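Local coordinates for hypothetical protein TTMA177 (Thermus thermophilus phage TMA, PDB 2ZDJ) that is of unknown function but adopts a small cystatin-like alpha and beta fold, with one helix packed against an antiparallel sheet, at residues A[20-23]-A[24-28]. Numbering follows the deposited sequence.
Sequences SQEV and KAILE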
ATOM      1  N   SER A  20       5.634   2.871 -10.589  1.00 32.77           N
ATOM      2  CA  SER A  20       4.881   4.116 -10.685  1.00 36.23           C
ATOM      3  C   SER A  20       3.522   3.975 -11.368  1.00 31.45           C
ATOM      4  O   SER A  20       2.511   4.459 -10.864  1.00 35.07           O
ATOM      5  CB  SER A  20       5.718   5.154 -11.441  1.00 36.03           C
ATOM      6  OG  SER A  20       4.999   6.360 -11.627  1.00 42.16           O
ATOM      7  N   GLN A  21       3.507   3.315 -12.518  1.00 33.89           N
ATOM      8  CA  GLN A  21       2.283   3.142 -13.277  1.00 32.47           C
ATOM      9  C   GLN A  21       1.262   2.233 -12.618  1.00 30.12           C
ATOM     10  O   GLN A  21       0.057   2.429 -12.784  1.00 28.14           O
ATOM     11  CB  GLN A  21       2.609   2.633 -14.678  1.00 34.31           C
ATOM     12  CG  GLN A  21       3.483   3.596 -15.467  1.00 44.51           C
ATOM     13  CD  GLN A  21       2.841   4.960 -15.630  1.00 50.91           C
ATOM     14  OE1 GLN A  21       1.881   5.118 -16.384  1.00 49.66           O
ATOM     15  NE2 GLN A  21       3.365   5.955 -14.912  1.00 50.05           N
ATOM     16  N   GLU A  22       1.727   1.236 -11.880  1.00 26.90           N
ATOM     17  CA  GLU A  22       0.794   0.336 -11.224  1.00 28.19           C
ATOM     18  C   GLU A  22       0.230   0.988  -9.970  1.00 25.26           C
ATOM     19  O   GLU A  22      -0.898   0.721  -9.574  1.00 26.51           O
ATOM     20  CB  GLU A  22       1.469  -0.986 -10.863  1.00 33.10           C
ATOM     21  CG  GLU A  22       0.478  -2.013 -10.339  1.00 35.24           C
ATOM     22  CD  GLU A  22       1.089  -3.378 -10.143  1.00 34.21           C
ATOM     23  OE1 GLU A  22       0.346  -4.291  -9.740  1.00 30.98           O
ATOM     24  OE2 GLU A  22       2.304  -3.539 -10.390  1.00 34.62           O
ATOM     25  N   VAL A  23       1.020   1.855  -9.349  1.00 25.23           N
ATOM     26  CA  VAL A  23       0.578   2.538  -8.147  1.00 23.21           C
ATOM     27  C   VAL A  23      -0.545   3.459  -8.580  1.00 21.96           C
ATOM     28  O   VAL A  23      -1.627   3.477  -7.984  1.00 18.14           O
ATOM     29  CB  VAL A  23       1.745   3.332  -7.515  1.00 26.13           C
ATOM     30  CG1 VAL A  23       1.234   4.261  -6.412  1.00 26.82           C
ATOM     31  CG2 VAL A  23       2.777   2.345  -6.947  1.00 19.26           C
ATOM     32  N   LYS A  24      -0.296   4.187  -9.660  1.00 24.51           N
ATOM     33  CA  LYS A  24      -1.279   5.113 -10.205  1.00 25.11           C
ATOM     34  C   LYS A  24      -2.580   4.391 -10.567  1.00 24.44           C
ATOM     35  O   LYS A  24      -3.670   4.872 -10.264  1.00 21.62           O
ATOM     36  CB  LYS A  24      -0.703   5.811 -11.439  1.00 28.49           C
ATOM     37  CG  LYS A  24      -1.602   6.902 -12.006  1.00 42.80           C
ATOM     38  CD  LYS A  24      -0.901   7.703 -13.106  1.00 48.51           C
ATOM     39  CE  LYS A  24      -1.767   8.867 -13.572  1.00 49.49           C
ATOM     40  NZ  LYS A  24      -1.113   9.645 -14.654  1.00 52.88           N
ATOM     41  N   ALA A  25      -2.465   3.240 -11.225  1.00 23.23           N
ATOM     42  CA  ALA A  25      -3.646   2.471 -11.616  1.00 23.34           C
ATOM     43  C   ALA A  25      -4.435   2.076 -10.377  1.00 15.84           C
ATOM     44  O   ALA A  25      -5.637   2.282 -10.317  1.00 17.82           O
ATOM     45  CB  ALA A  25      -3.239   1.210 -12.397  1.00 12.07           C
ATOM     46  N   ILE A  26      -3.746   1.514  -9.389  1.00 17.94           N
ATOM     47  CA  ILE A  26      -4.402   1.085  -8.154  1.00 21.46           C
ATOM     48  C   ILE A  26      -5.134   2.250  -7.486  1.00 16.64           C
ATOM     49  O   ILE A  26      -6.306   2.133  -7.155  1.00 13.58           O
ATOM     50  CB  ILE A  26      -3.389   0.514  -7.123  1.00 21.95           C
ATOM     51  CG1 ILE A  26      -2.520  -0.578  -7.754  1.00 22.04           C
ATOM     52  CG2 ILE A  26      -4.132  -0.024  -5.911  1.00  9.34           C
ATOM     53  CD1 ILE A  26      -3.273  -1.738  -8.255  1.00 35.79           C
ATOM     54  N   LEU A  27      -4.426   3.363  -7.284  1.00 17.39           N
ATOM     55  CA  LEU A  27      -5.014   4.533  -6.652  1.00 19.40           C
ATOM     56  C   LEU A  27      -6.307   4.958  -7.366  1.00 22.30           C
ATOM     57  O   LEU A  27      -7.297   5.281  -6.714  1.00 14.57           O
ATOM     58  CB  LEU A  27      -4.007   5.700  -6.634  1.00 18.58           C
ATOM     59  CG  LEU A  27      -2.704   5.563  -5.826  1.00 20.44           C
ATOM     60  CD1 LEU A  27      -1.778   6.738  -6.122  1.00 13.71           C
ATOM     61  CD2 LEU A  27      -3.011   5.506  -4.343  1.00 20.29           C
ATOM     62  N   GLU A  28      -6.316   4.940  -8.699  1.00 19.75           N
ATOM     63  CA  GLU A  28      -7.524   5.341  -9.424  1.00 22.28           C
ATOM     64  C   GLU A  28      -8.614   4.310  -9.210  1.00 22.72           C
ATOM     65  O   GLU A  28      -9.793   4.648  -9.081  1.00 19.09           O
ATOM     66  CB  GLU A  28      -7.253   5.486 -10.929  1.00 23.47           C
ATOM     67  CG  GLU A  28      -6.342   6.636 -11.271  1.00 45.02           C
ATOM     68  CD  GLU A  28      -6.349   6.960 -12.753  1.00 53.99           C
ATOM     69  OE1 GLU A  28      -5.482   7.757 -13.183  1.00 52.83           O
ATOM     70  OE2 GLU A  28      -7.222   6.424 -13.478  1.00 54.90           O
TER
HETATM   71  O   HOH W   1       0.752   7.471 -16.033  1.00 39.14           O
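L27 N gives its hydrogen to V23 O at 2.9 Å, and the bond is almost straight, with an N-H...O angle of 176°. It is one of four successive i to i+4 bonds that link residues 20-23 to 24-27 in the first part of the alpha-helix 20-30. The bond from E28 N to K24 O continues the series. This helix lies against the antiparallel sheet of a cystatin-like fold. K24 N bonds to S20 O at 3.1 Å and ties the first residue of the helix into the pattern. A25 N reaches Q21 O at 3.1 Å, but from 35° above the carbonyl plane. I26 N donates to E22 O; the position of that oxygen is less certain.

A water adds a polar link on the exposed face, between the side chains of Q21 and K24, three residues apart. The water donates to Q21 OE1 at 2.6 Å and accepts from K24 NZ at 3.2 Å. The K24 chain runs extended from CG to NZ, which carries NZ out to the water.

The apolar face is different. V23 and I26 are buried and both touch L39 of strand 38-44. V23 also meets I17 of strand 15-17, while I26 rests on Y48 and V51 of strand 47-54. These two residues face the sheet. L27 is partly exposed and packs on P36 and L68. V23 and L27 lie side by side and point the same way. Chi1 of 169° in V23 places CG1 beside its own carbonyl carbon, on the side of the next turn. There V23 CG1 meets L27 CD1 at 3.9 Å.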